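Local coordinates for beta-agarase D (Zobellia galactanivorans, PDB 4ASM), which cleaves the beta-1,4 linkages of agarose at random, as a secreted endo-acting beta-agarase that retains the anomeric configuration, at residues Lys197-Trp207 / Val272-Gln283; Arg243-Gln251 / Leu291-Val302. One frame throughout, in Å; residues are numbered along the deposited sequence.

Interaction 1: residues Lys197-Trp207 / Val272-Gln283; sequences KDYQPADLNSW and VNGQLIKENGYQ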
loop_
_atom_site.group_PDB
_atom_site.type_symbol
_atom_site.label_atom_id
_atom_site.label_comp_id
_atom_site.label_asym_id
_atom_site.label_seq_id
_atom_site.Cartn_x
_atom_site.Cartn_y
_atom_site.Cartn_z
ATOM N N LYS A 197 -4.857 15.647 9.366
ATOM C CA LYS A 197 -6.013 14.809 9.026
ATOM C C LYS A 197 -5.588 13.761 8.011
ATOM O O LYS A 197 -4.745 14.023 7.156
ATOM C CB LYS A 197 -7.149 15.648 8.443
ATOM C CG LYS A 197 -7.658 16.708 9.395
ATOM C CD LYS A 197 -8.918 17.359 8.903
ATOM C CE LYS A 197 -9.357 18.461 9.856
ATOM N NZ LYS A 197 -9.846 17.924 11.144
ATOM N N ASP A 198 -6.208 12.586 8.112
ATOM C CA ASP A 198 -5.866 11.444 7.264
ATOM C C ASP A 198 -7.154 10.822 6.733
ATOM O O ASP A 198 -8.031 10.462 7.506
ATOM C CB ASP A 198 -5.087 10.443 8.125
ATOM C CG ASP A 198 -4.673 9.181 7.370
ATOM O OD1 ASP A 198 -4.878 9.092 6.149
ATOM O OD2 ASP A 198 -4.133 8.270 8.024
ATOM N N TYR A 199 -7.275 10.749 5.411
ATOM C CA TYR A 199 -8.361 9.996 4.773
ATOM C C TYR A 199 -7.826 8.812 3.954
ATOM O O TYR A 199 -6.863 8.953 3.219
ATOM C CB TYR A 199 -9.179 10.888 3.841
ATOM C CG TYR A 199 -10.233 10.077 3.134
ATOM C CD1 TYR A 199 -11.394 9.713 3.803
ATOM C CD2 TYR A 199 -10.042 9.632 1.826
ATOM C CE1 TYR A 199 -12.371 8.923 3.193
ATOM C CE2 TYR A 199 -11.011 8.837 1.186
ATOM C CZ TYR A 199 -12.172 8.495 1.887
ATOM O OH TYR A 199 -13.150 7.737 1.280
ATOM N N GLN A 200 -8.490 7.669 4.090
ATOM C CA GLN A 200 -8.268 6.490 3.259
ATOM C C GLN A 200 -9.617 5.786 3.026
ATOM O O GLN A 200 -10.564 5.965 3.806
ATOM C CB GLN A 200 -7.306 5.531 3.940
ATOM C CG GLN A 200 -7.896 4.911 5.209
ATOM C CD GLN A 200 -6.889 4.079 5.957
ATOM O OE1 GLN A 200 -6.489 4.393 7.088
ATOM N NE2 GLN A 200 -6.428 3.048 5.314
ATOM N N PRO A 201 -9.712 4.996 1.948
ATOM C CA PRO A 201 -10.945 4.238 1.726
ATOM C C PRO A 201 -11.287 3.321 2.884
ATOM O O PRO A 201 -10.440 2.568 3.384
ATOM C CB PRO A 201 -10.652 3.434 0.461
ATOM C CG PRO A 201 -9.617 4.300 -0.267
ATOM C CD PRO A 201 -8.743 4.819 0.853
ATOM N N ALA A 202 -12.551 3.418 3.299
ATOM C CA ALA A 202 -13.089 2.641 4.407
ATOM C C ALA A 202 -14.402 1.949 4.027
ATOM O O ALA A 202 -15.144 1.507 4.906
ATOM C CB ALA A 202 -13.291 3.532 5.630
ATOM N N ASP A 203 -14.704 1.879 2.731
ATOM C CA ASP A 203 -15.834 1.068 2.289
ATOM C C ASP A 203 -15.487 -0.404 2.468
ATOM O O ASP A 203 -14.313 -0.813 2.347
ATOM C CB ASP A 203 -16.299 1.383 0.850
ATOM C CG ASP A 203 -15.211 1.235 -0.202
ATOM O OD1 ASP A 203 -14.157 1.912 -0.084
ATOM O OD2 ASP A 203 -15.444 0.495 -1.181
ATOM N N LEU A 204 -16.514 -1.204 2.746
ATOM C CA LEU A 204 -16.345 -2.650 2.876
ATOM C C LEU A 204 -15.576 -3.230 1.673
ATOM O O LEU A 204 -14.654 -4.055 1.833
ATOM C CB LEU A 204 -17.711 -3.322 3.031
ATOM C CG LEU A 204 -17.714 -4.858 3.018
ATOM C CD1 LEU A 204 -17.116 -5.430 4.285
ATOM C CD2 LEU A 204 -19.151 -5.376 2.764
ATOM N N ASN A 205 -15.932 -2.788 0.471
ATOM C CA ASN A 205 -15.331 -3.345 -0.748
ATOM C C ASN A 205 -13.837 -3.020 -0.909
ATOM O O ASN A 205 -13.158 -3.663 -1.709
ATOM C CB ASN A 205 -16.115 -2.909 -1.986
ATOM C CG ASN A 205 -17.432 -3.665 -2.151
ATOM O OD1 ASN A 205 -17.742 -4.626 -1.423
ATOM N ND2 ASN A 205 -18.225 -3.233 -3.145
ATOM N N SER A 206 -13.321 -2.057 -0.133
ATOM C CA SER A 206 -11.886 -1.760 -0.232
ATOM C C SER A 206 -11.041 -2.851 0.410
ATOM O O SER A 206 -9.829 -2.914 0.199
ATOM C CB SER A 206 -11.532 -0.387 0.363
ATOM O OG SER A 206 -11.594 -0.380 1.773
ATOM N N TRP A 207 -11.680 -3.682 1.225
ATOM C CA TRP A 207 -11.026 -4.850 1.815
ATOM C C TRP A 207 -11.364 -6.016 0.882
ATOM O O TRP A 207 -12.389 -6.698 1.037
ATOM C CB TRP A 207 -11.476 -5.035 3.268
ATOM C CG TRP A 207 -10.969 -3.907 4.107
ATOM C CD1 TRP A 207 -11.579 -2.682 4.313
ATOM C CD2 TRP A 207 -9.725 -3.857 4.816
ATOM N NE1 TRP A 207 -10.789 -1.894 5.110
ATOM C CE2 TRP A 207 -9.649 -2.583 5.434
ATOM C CE3 TRP A 207 -8.668 -4.769 5.000
ATOM C CZ2 TRP A 207 -8.564 -2.193 6.229
ATOM C CZ3 TRP A 207 -7.575 -4.376 5.799
ATOM C CH2 TRP A 207 -7.545 -3.098 6.402
ATOM N N VAL A 272 -13.305 20.266 5.425
ATOM C CA VAL A 272 -12.231 19.574 6.171
ATOM C C VAL A 272 -12.606 18.914 7.500
ATOM O O VAL A 272 -11.894 18.038 7.994
ATOM C CB VAL A 272 -10.970 20.461 6.350
ATOM C CG1 VAL A 272 -10.419 20.873 4.991
ATOM C CG2 VAL A 272 -11.286 21.670 7.232
ATOM N N ASN A 273 -13.728 19.317 8.080
ATOM C CA ASN A 273 -14.164 18.686 9.312
ATOM C C ASN A 273 -15.233 17.607 9.108
ATOM O O ASN A 273 -15.789 17.084 10.077
ATOM C CB ASN A 273 -14.595 19.737 10.343
ATOM C CG ASN A 273 -13.414 20.563 10.844
ATOM O OD1 ASN A 273 -12.387 20.015 11.278
ATOM N ND2 ASN A 273 -13.547 21.885 10.775
ATOM N N GLY A 274 -15.470 17.248 7.846
ATOM C CA GLY A 274 -16.434 16.195 7.510
ATOM C C GLY A 274 -16.067 14.803 8.022
ATOM O O GLY A 274 -14.883 14.464 8.172
ATOM N N GLN A 275 -17.091 13.993 8.286
ATOM C CA GLN A 275 -16.915 12.594 8.669
ATOM C C GLN A 275 -17.784 11.694 7.800
ATOM O O GLN A 275 -18.822 12.105 7.302
ATOM C CB GLN A 275 -17.276 12.358 10.140
ATOM C CG GLN A 275 -16.342 13.028 11.145
ATOM C CD GLN A 275 -16.806 12.880 12.592
ATOM O OE1 GLN A 275 -16.949 11.765 13.111
ATOM N NE2 GLN A 275 -17.006 14.012 13.261
ATOM N N LEU A 276 -17.363 10.450 7.653
ATOM C CA LEU A 276 -18.138 9.461 6.912
ATOM C C LEU A 276 -19.400 9.071 7.672
ATOM O O LEU A 276 -19.363 8.915 8.890
ATOM C CB LEU A 276 -17.281 8.200 6.737
ATOM C CG LEU A 276 -16.009 8.292 5.890
ATOM C CD1 LEU A 276 -15.193 6.997 6.019
ATOM C CD2 LEU A 276 -16.310 8.610 4.428
ATOM N N ILE A 277 -20.507 8.902 6.955
ATOM C CA ILE A 277 -21.626 8.135 7.484
ATOM C C ILE A 277 -21.277 6.654 7.270
ATOM O O ILE A 277 -20.873 6.262 6.169
ATOM C CB ILE A 277 -22.939 8.467 6.745
ATOM C CG1 ILE A 277 -23.348 9.933 6.964
ATOM C CG2 ILE A 277 -24.074 7.506 7.169
ATOM C CD1 ILE A 277 -23.327 10.402 8.417
ATOM N N LYS A 278 -21.401 5.856 8.325
ATOM C CA LYS A 278 -21.047 4.436 8.269
ATOM C C LYS A 278 -22.260 3.497 8.406
ATOM O O LYS A 278 -23.318 3.880 8.940
ATOM C CB LYS A 278 -19.966 4.119 9.311
ATOM C CG LYS A 278 -18.689 4.948 9.120
ATOM C CD LYS A 278 -17.528 4.477 9.988
ATOM C CE LYS A 278 -16.210 5.002 9.431
ATOM N NZ LYS A 278 -15.027 4.373 10.086
ATOM N N GLU A 279 -22.100 2.281 7.888
ATOM C CA GLU A 279 -23.114 1.236 7.968
ATOM C C GLU A 279 -22.350 -0.059 8.161
ATOM O O GLU A 279 -21.434 -0.357 7.396
ATOM C CB GLU A 279 -23.936 1.180 6.673
ATOM C CG GLU A 279 -24.993 0.072 6.615
ATOM C CD GLU A 279 -25.791 0.065 5.307
ATOM O OE1 GLU A 279 -25.238 0.344 4.216
ATOM O OE2 GLU A 279 -26.996 -0.247 5.372
ATOM N N ASN A 280 -22.713 -0.814 9.192
ATOM C CA ASN A 280 -22.044 -2.081 9.490
ATOM C C ASN A 280 -20.523 -1.922 9.698
ATOM O O ASN A 280 -19.752 -2.829 9.367
ATOM C CB ASN A 280 -22.348 -3.112 8.378
ATOM C CG ASN A 280 -23.843 -3.330 8.172
ATOM O OD1 ASN A 280 -24.592 -3.491 9.140
ATOM N ND2 ASN A 280 -24.278 -3.367 6.909
ATOM N N GLY A 281 -20.106 -0.776 10.252
ATOM C CA GLY A 281 -18.682 -0.503 10.553
ATOM C C GLY A 281 -17.792 0.032 9.427
ATOM O O GLY A 281 -16.586 0.237 9.611
ATOM N N TYR A 282 -18.386 0.273 8.270
ATOM C CA TYR A 282 -17.657 0.678 7.075
ATOM C C TYR A 282 -18.359 1.882 6.485
ATOM O O TYR A 282 -19.509 2.155 6.841
ATOM C CB TYR A 282 -17.665 -0.463 6.057
ATOM C CG TYR A 282 -16.789 -1.611 6.458
ATOM C CD1 TYR A 282 -15.421 -1.593 6.194
ATOM C CD2 TYR A 282 -17.326 -2.715 7.127
ATOM C CE1 TYR A 282 -14.606 -2.648 6.579
ATOM C CE2 TYR A 282 -16.515 -3.773 7.521
ATOM C CZ TYR A 282 -15.159 -3.727 7.243
ATOM O OH TYR A 282 -14.342 -4.771 7.623
ATOM N N GLN A 283 -17.687 2.629 5.613
ATOM C CA GLN A 283 -18.348 3.729 4.914
ATOM C C GLN A 283 -19.644 3.243 4.248
ATOM O O GLN A 283 -19.652 2.230 3.535
ATOM C CB GLN A 283 -17.423 4.307 3.849
ATOM C CG GLN A 283 -18.125 5.350 2.985
ATOM C CD GLN A 283 -17.259 5.941 1.905
ATOM O OE1 GLN A 283 -16.270 5.346 1.495
ATOM N NE2 GLN A 283 -17.631 7.124 1.432
HETATM O O HOH W 1 -15.555 8.761 0.023
HETATM O O HOH W 2 -14.010 5.685 3.022
HETATM O O HOH W 3 -14.671 4.651 -0.733
HETATM O O HOH W 4 -19.216 -0.260 2.698
#

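Interaction 2: residues Arg243-Gln251 / Leu291-Val302; sequences RILDNDAVQ and LSDAKNKSNISV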
loop_
_atom_site.group_PDB
_atom_site.type_symbol
_atom_site.label_atom_id
_atom_site.label_comp_id
_atom_site.label_asym_id
_atom_site.label_seq_id
_atom_site.Cartn_x
_atom_site.Cartn_y
_atom_site.Cartn_z
ATOM N N ARG A 243 -10.618 -3.630 -8.970
ATOM C CA ARG A 243 -11.217 -2.423 -8.405
ATOM C C ARG A 243 -10.879 -1.190 -9.237
ATOM O O ARG A 243 -9.783 -1.087 -9.777
ATOM C CB ARG A 243 -10.736 -2.192 -6.965
ATOM C CG ARG A 243 -11.469 -1.038 -6.261
ATOM C CD ARG A 243 -11.378 -1.210 -4.786
ATOM N NE ARG A 243 -11.523 0.026 -4.015
ATOM C CZ ARG A 243 -12.570 0.333 -3.247
ATOM N NH1 ARG A 243 -13.630 -0.466 -3.168
ATOM N NH2 ARG A 243 -12.549 1.445 -2.518
ATOM N N ILE A 244 -11.833 -0.269 -9.347
ATOM C CA ILE A 244 -11.585 1.040 -9.937
ATOM C C ILE A 244 -12.131 2.094 -8.982
ATOM O O ILE A 244 -13.262 1.951 -8.478
ATOM C CB ILE A 244 -12.280 1.231 -11.307
ATOM C CG1 ILE A 244 -11.936 0.096 -12.273
ATOM C CG2 ILE A 244 -11.866 2.576 -11.939
ATOM C CD1 ILE A 244 -12.657 0.192 -13.587
ATOM N N LEU A 245 -11.337 3.141 -8.722
ATOM C CA LEU A 245 -11.824 4.370 -8.094
ATOM C C LEU A 245 -11.795 5.422 -9.174
ATOM O O LEU A 245 -10.766 5.630 -9.833
ATOM C CB LEU A 245 -10.933 4.828 -6.930
ATOM C CG LEU A 245 -11.506 4.523 -5.552
ATOM C CD1 LEU A 245 -11.450 3.031 -5.360
ATOM C CD2 LEU A 245 -10.782 5.232 -4.448
ATOM N N ASP A 246 -12.924 6.066 -9.411
ATOM C CA ASP A 246 -12.981 7.057 -10.476
ATOM C C ASP A 246 -13.754 8.261 -9.991
ATOM O O ASP A 246 -14.996 8.330 -10.124
ATOM C CB ASP A 246 -13.590 6.452 -11.748
ATOM C CG ASP A 246 -13.464 7.373 -12.950
ATOM O OD1 ASP A 246 -13.484 8.613 -12.759
ATOM O OD2 ASP A 246 -13.343 6.858 -14.099
ATOM N N ASN A 247 -12.997 9.214 -9.438
ATOM C CA ASN A 247 -13.511 10.510 -8.961
ATOM C C ASN A 247 -14.447 10.407 -7.745
ATOM O O ASN A 247 -14.060 10.754 -6.619
ATOM C CB ASN A 247 -14.145 11.311 -10.121
ATOM C CG ASN A 247 -14.470 12.736 -9.740
ATOM O OD1 ASN A 247 -15.581 13.224 -10.001
ATOM N ND2 ASN A 247 -13.526 13.410 -9.118
ATOM N N ASP A 248 -15.681 9.938 -7.967
ATOM C CA ASP A 248 -16.708 9.903 -6.926
ATOM C C ASP A 248 -17.478 8.581 -6.913
ATOM O O ASP A 248 -18.525 8.477 -6.283
ATOM C CB ASP A 248 -17.682 11.100 -7.028
ATOM C CG ASP A 248 -18.314 11.238 -8.395
ATOM O OD1 ASP A 248 -18.087 10.389 -9.273
ATOM O OD2 ASP A 248 -19.039 12.246 -8.592
ATOM N N ALA A 249 -16.913 7.582 -7.595
ATOM C CA ALA A 249 -17.549 6.276 -7.754
ATOM C C ALA A 249 -16.528 5.167 -7.695
ATOM O O ALA A 249 -15.329 5.380 -7.941
ATOM C CB ALA A 249 -18.286 6.225 -9.091
ATOM N N VAL A 250 -17.017 3.969 -7.402
ATOM C CA VAL A 250 -16.165 2.814 -7.190
ATOM C C VAL A 250 -16.784 1.627 -7.920
ATOM O O VAL A 250 -18.011 1.501 -8.001
ATOM C CB VAL A 250 -16.101 2.482 -5.677
ATOM C CG1 VAL A 250 -15.243 1.303 -5.414
ATOM C CG2 VAL A 250 -15.577 3.692 -4.882
ATOM N N GLN A 251 -15.934 0.755 -8.455
ATOM C CA GLN A 251 -16.403 -0.572 -8.862
ATOM C C GLN A 251 -15.418 -1.580 -8.316
ATOM O O GLN A 251 -14.206 -1.332 -8.324
ATOM C CB GLN A 251 -16.596 -0.701 -10.376
ATOM C CG GLN A 251 -15.364 -0.915 -11.210
ATOM C CD GLN A 251 -15.745 -1.177 -12.663
ATOM O OE1 GLN A 251 -15.465 -2.240 -13.235
ATOM N NE2 GLN A 251 -16.391 -0.206 -13.257
ATOM N N LEU A 291 -20.412 1.953 -13.761
ATOM C CA LEU A 291 -19.534 2.985 -13.227
ATOM C C LEU A 291 -20.057 4.380 -13.579
ATOM O O LEU A 291 -20.058 5.269 -12.727
ATOM C CB LEU A 291 -18.090 2.783 -13.715
ATOM C CG LEU A 291 -17.063 3.701 -13.041
ATOM C CD1 LEU A 291 -16.907 3.414 -11.555
ATOM C CD2 LEU A 291 -15.739 3.580 -13.777
ATOM N N SER A 292 -20.538 4.552 -14.814
ATOM C CA SER A 292 -21.136 5.845 -15.218
ATOM C C SER A 292 -22.380 6.185 -14.398
ATOM O O SER A 292 -22.547 7.311 -13.993
ATOM C CB SER A 292 -21.418 5.882 -16.710
ATOM O OG SER A 292 -20.188 5.937 -17.414
ATOM N N ASP A 293 -23.225 5.193 -14.123
ATOM C CA ASP A 293 -24.394 5.411 -13.274
ATOM C C ASP A 293 -23.980 5.882 -11.872
ATOM O O ASP A 293 -24.568 6.816 -11.327
ATOM C CB ASP A 293 -25.210 4.103 -13.199
ATOM C CG ASP A 293 -26.510 4.256 -12.437
ATOM O OD1 ASP A 293 -27.311 5.166 -12.768
ATOM O OD2 ASP A 293 -26.738 3.438 -11.522
ATOM N N ALA A 294 -22.970 5.223 -11.295
ATOM C CA ALA A 294 -22.474 5.591 -9.979
ATOM C C ALA A 294 -21.927 7.028 -9.950
ATOM O O ALA A 294 -22.245 7.783 -9.061
ATOM C CB ALA A 294 -21.411 4.578 -9.536
ATOM N N LYS A 295 -21.126 7.367 -10.954
ATOM C CA LYS A 295 -20.596 8.721 -11.124
ATOM C C LYS A 295 -21.724 9.745 -11.266
ATOM O O LYS A 295 -21.670 10.814 -10.670
ATOM C CB LYS A 295 -19.654 8.786 -12.328
ATOM C CG LYS A 295 -18.331 8.034 -12.110
ATOM C CD LYS A 295 -17.497 7.846 -13.400
ATOM C CE LYS A 295 -17.136 9.160 -14.052
ATOM N NZ LYS A 295 -16.126 9.905 -13.275
ATOM N N ASN A 296 -22.767 9.411 -12.024
ATOM C CA ASN A 296 -23.914 10.313 -12.153
ATOM C C ASN A 296 -24.591 10.549 -10.822
ATOM O O ASN A 296 -24.948 11.682 -10.488
ATOM C CB ASN A 296 -24.956 9.751 -13.120
ATOM C CG ASN A 296 -24.519 9.775 -14.553
ATOM O OD1 ASN A 296 -25.094 9.067 -15.388
ATOM N ND2 ASN A 296 -23.508 10.579 -14.867
ATOM N N LYS A 297 -24.789 9.474 -10.061
ATOM C CA LYS A 297 -25.511 9.528 -8.798
ATOM C C LYS A 297 -24.727 10.187 -7.677
ATOM O O LYS A 297 -25.306 10.783 -6.760
ATOM C CB LYS A 297 -25.929 8.115 -8.360
ATOM C CG LYS A 297 -27.039 7.509 -9.203
ATOM C CD LYS A 297 -27.305 6.100 -8.705
ATOM C CE LYS A 297 -28.456 5.453 -9.469
ATOM N NZ LYS A 297 -29.740 6.137 -9.161
ATOM N N SER A 298 -23.409 10.060 -7.733
ATOM C CA SER A 298 -22.595 10.472 -6.595
ATOM C C SER A 298 -22.354 11.969 -6.530
ATOM O O SER A 298 -22.144 12.633 -7.545
ATOM C CB SER A 298 -21.251 9.753 -6.627
ATOM O OG SER A 298 -20.541 10.102 -5.453
ATOM N N ASN A 299 -22.343 12.471 -5.303
ATOM C CA ASN A 299 -21.994 13.854 -5.028
ATOM C C ASN A 299 -20.877 13.965 -4.006
ATOM O O ASN A 299 -20.684 15.018 -3.394
ATOM C CB ASN A 299 -23.219 14.622 -4.526
ATOM C CG ASN A 299 -24.242 14.860 -5.617
ATOM O OD1 ASN A 299 -24.379 15.976 -6.088
ATOM N ND2 ASN A 299 -24.951 13.806 -6.032
ATOM N N ILE A 300 -20.120 12.884 -3.837
ATOM C CA ILE A 300 -19.101 12.818 -2.799
ATOM C C ILE A 300 -17.862 12.188 -3.396
ATOM O O ILE A 300 -17.926 11.112 -3.982
ATOM C CB ILE A 300 -19.577 11.963 -1.602
ATOM C CG1 ILE A 300 -20.794 12.620 -0.941
ATOM C CG2 ILE A 300 -18.432 11.739 -0.589
ATOM C CD1 ILE A 300 -21.577 11.708 -0.030
ATOM N N SER A 301 -16.718 12.846 -3.247
ATOM C CA SER A 301 -15.475 12.295 -3.775
ATOM C C SER A 301 -15.062 11.018 -3.057
ATOM O O SER A 301 -15.233 10.897 -1.845
ATOM C CB SER A 301 -14.359 13.331 -3.643
ATOM O OG SER A 301 -13.119 12.805 -4.089
ATOM N N VAL A 302 -14.528 10.070 -3.826
ATOM C CA VAL A 302 -13.924 8.872 -3.243
ATOM C C VAL A 302 -12.404 9.028 -3.167
ATOM O O VAL A 302 -11.710 8.148 -2.675
ATOM C CB VAL A 302 -14.304 7.575 -4.016
ATOM C CG1 VAL A 302 -15.797 7.288 -3.881
ATOM C CG2 VAL A 302 -13.891 7.634 -5.482
HETATM O O HOH W 5 -12.706 13.805 -6.564
HETATM O O HOH W 6 -17.538 11.569 -11.577
#

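Interaction 1: residues Lys197-Trp207 / Val272-Gln283
Tyr282 lies against the chain at Ala202-Leu204, where a 3-10 turn begins, at the tightly packed end of the contact. Leu204 CD1 sits over one face of the Tyr282 ring, 3.9 Å from its centroid and toward the rim. Leu204 CG, anti to the backbone N (chi1 173°), carries the methyl over the phenol end. Ala202 O meets the ring edge in plane, 3.4 Å from Tyr282 CD1. Trp207 CD1 comes obliquely to Tyr282 CE1 at 3.8 Å. The phenol oxygen hydrogen-bonds to Tyr178 OH. With an alanine at Tyr282, Leu204 and Trp207 would probably face a gap and Tyr178 OH would lose its mate. Next to the ring, Gln283 N donates to Ala202 O (2.9 Å), from above the carbonyl plane. The extended Gln283 side chain (CG anti to its N, chi1 173°) ends among waters held between the segments. One water joins its OE1 to Tyr199 OH and Ala202 N, a second OE1 to Asp203 OD1, a third NE2 to Tyr199 OH. Asp203 OD2 is in a salt bridge with Arg243. Leu276 CD2 touches the edge of the Tyr199 ring at 4.1 Å. The far end is loose and faces solvent: Lys197 CE rests on Val272 O at 3.2 Å, and Lys197 NZ adds a weak hydrogen bond to Asn273 OD1 (3.3 Å). Trp207 also stacks on His184; its side chain lies about 5 Å from that of Glu165, the probable proton donor. The contact joins the chain after strand 197-199 to the hairpin 278-283, at the edge of the GH16 beta-jelly-roll, beside the presumed active-site cleft.

Interaction 2: residues Arg243-Gln251 / Leu291-Val302
Asn247, with positive phi (67°), sits in the tight turn between strands 243-246 and 249-251, and its carbonyl is gripped from the far segment. Val302 N donates to Asn247 O at 2.9 Å, and Val302 CG2 presses on the same oxygen. The next carbonyl is taken too: Ser298 OG donates to Asp248 O at 2.7 Å. Ser298 OG also accepts from Ile300 N, an ST turn just after helix 291-297. One hydroxyl thus ties the hairpin turn to the chain leaving the helix. The helix runs roughly antiparallel to strand 249-251 (155°), their axes 7.5 Å apart at closest approach. Ala249 CB fits against Ala294 CB (3.6 Å) and Lys295 CG. Leu291 reaches CD1 to Ala249 CB, while its CB lies against Gln251 NE2. Val302 CG1 meets Val250 CG2 at 3.7 Å, and Val302 CG2 meets Leu245 CG. The Lys295 chain folds back at chi3 (59°) and again at chi4. This brings NZ to Asp246 OD1 in a salt bridge of 3.0 Å, approached from above the carboxylate plane. Asp246 OD2 pairs with Arg232 on the neighbouring strand, so the carboxylate has two cationic partners. A water accepts from Lys295 NZ and donates to Asp248 OD1 and Asn247 OD1. It links Lys295 to Asp248, whose OD1 lies 4.5 Å from NZ, too far for a direct ion pair. Three elements therefore combine: hydrogen bonds fix the turn carbonyls, apolar packing seats the hairpin on the helix, and Lys295 is likely to offset the negative charge of Asp246 and Asp248.

The two contacts have centres about 15 Å apart and meet directly. Asp203 OD2 of interaction 1 forms a salt bridge of 2.9 Å with Arg243 NH1 of interaction 2. That same nitrogen packs on the 203-206 turn, 3.4 Å from Ser206 N. A second touch joins Tyr199 CE2 to Val302 O at 4.0 Å. The segments alternate along the chain, and strand 282-288 is followed by helix 291-297. The Trp207 side chain lies about 4 Å from a bound PEG molecule, that of Leu245 about 13 Å from it. The Leu245 side chain is also about 12 Å from that of Glu160, the probable nucleophile. Arg243 thus connects the outer hairpin to the loop next to the cleft.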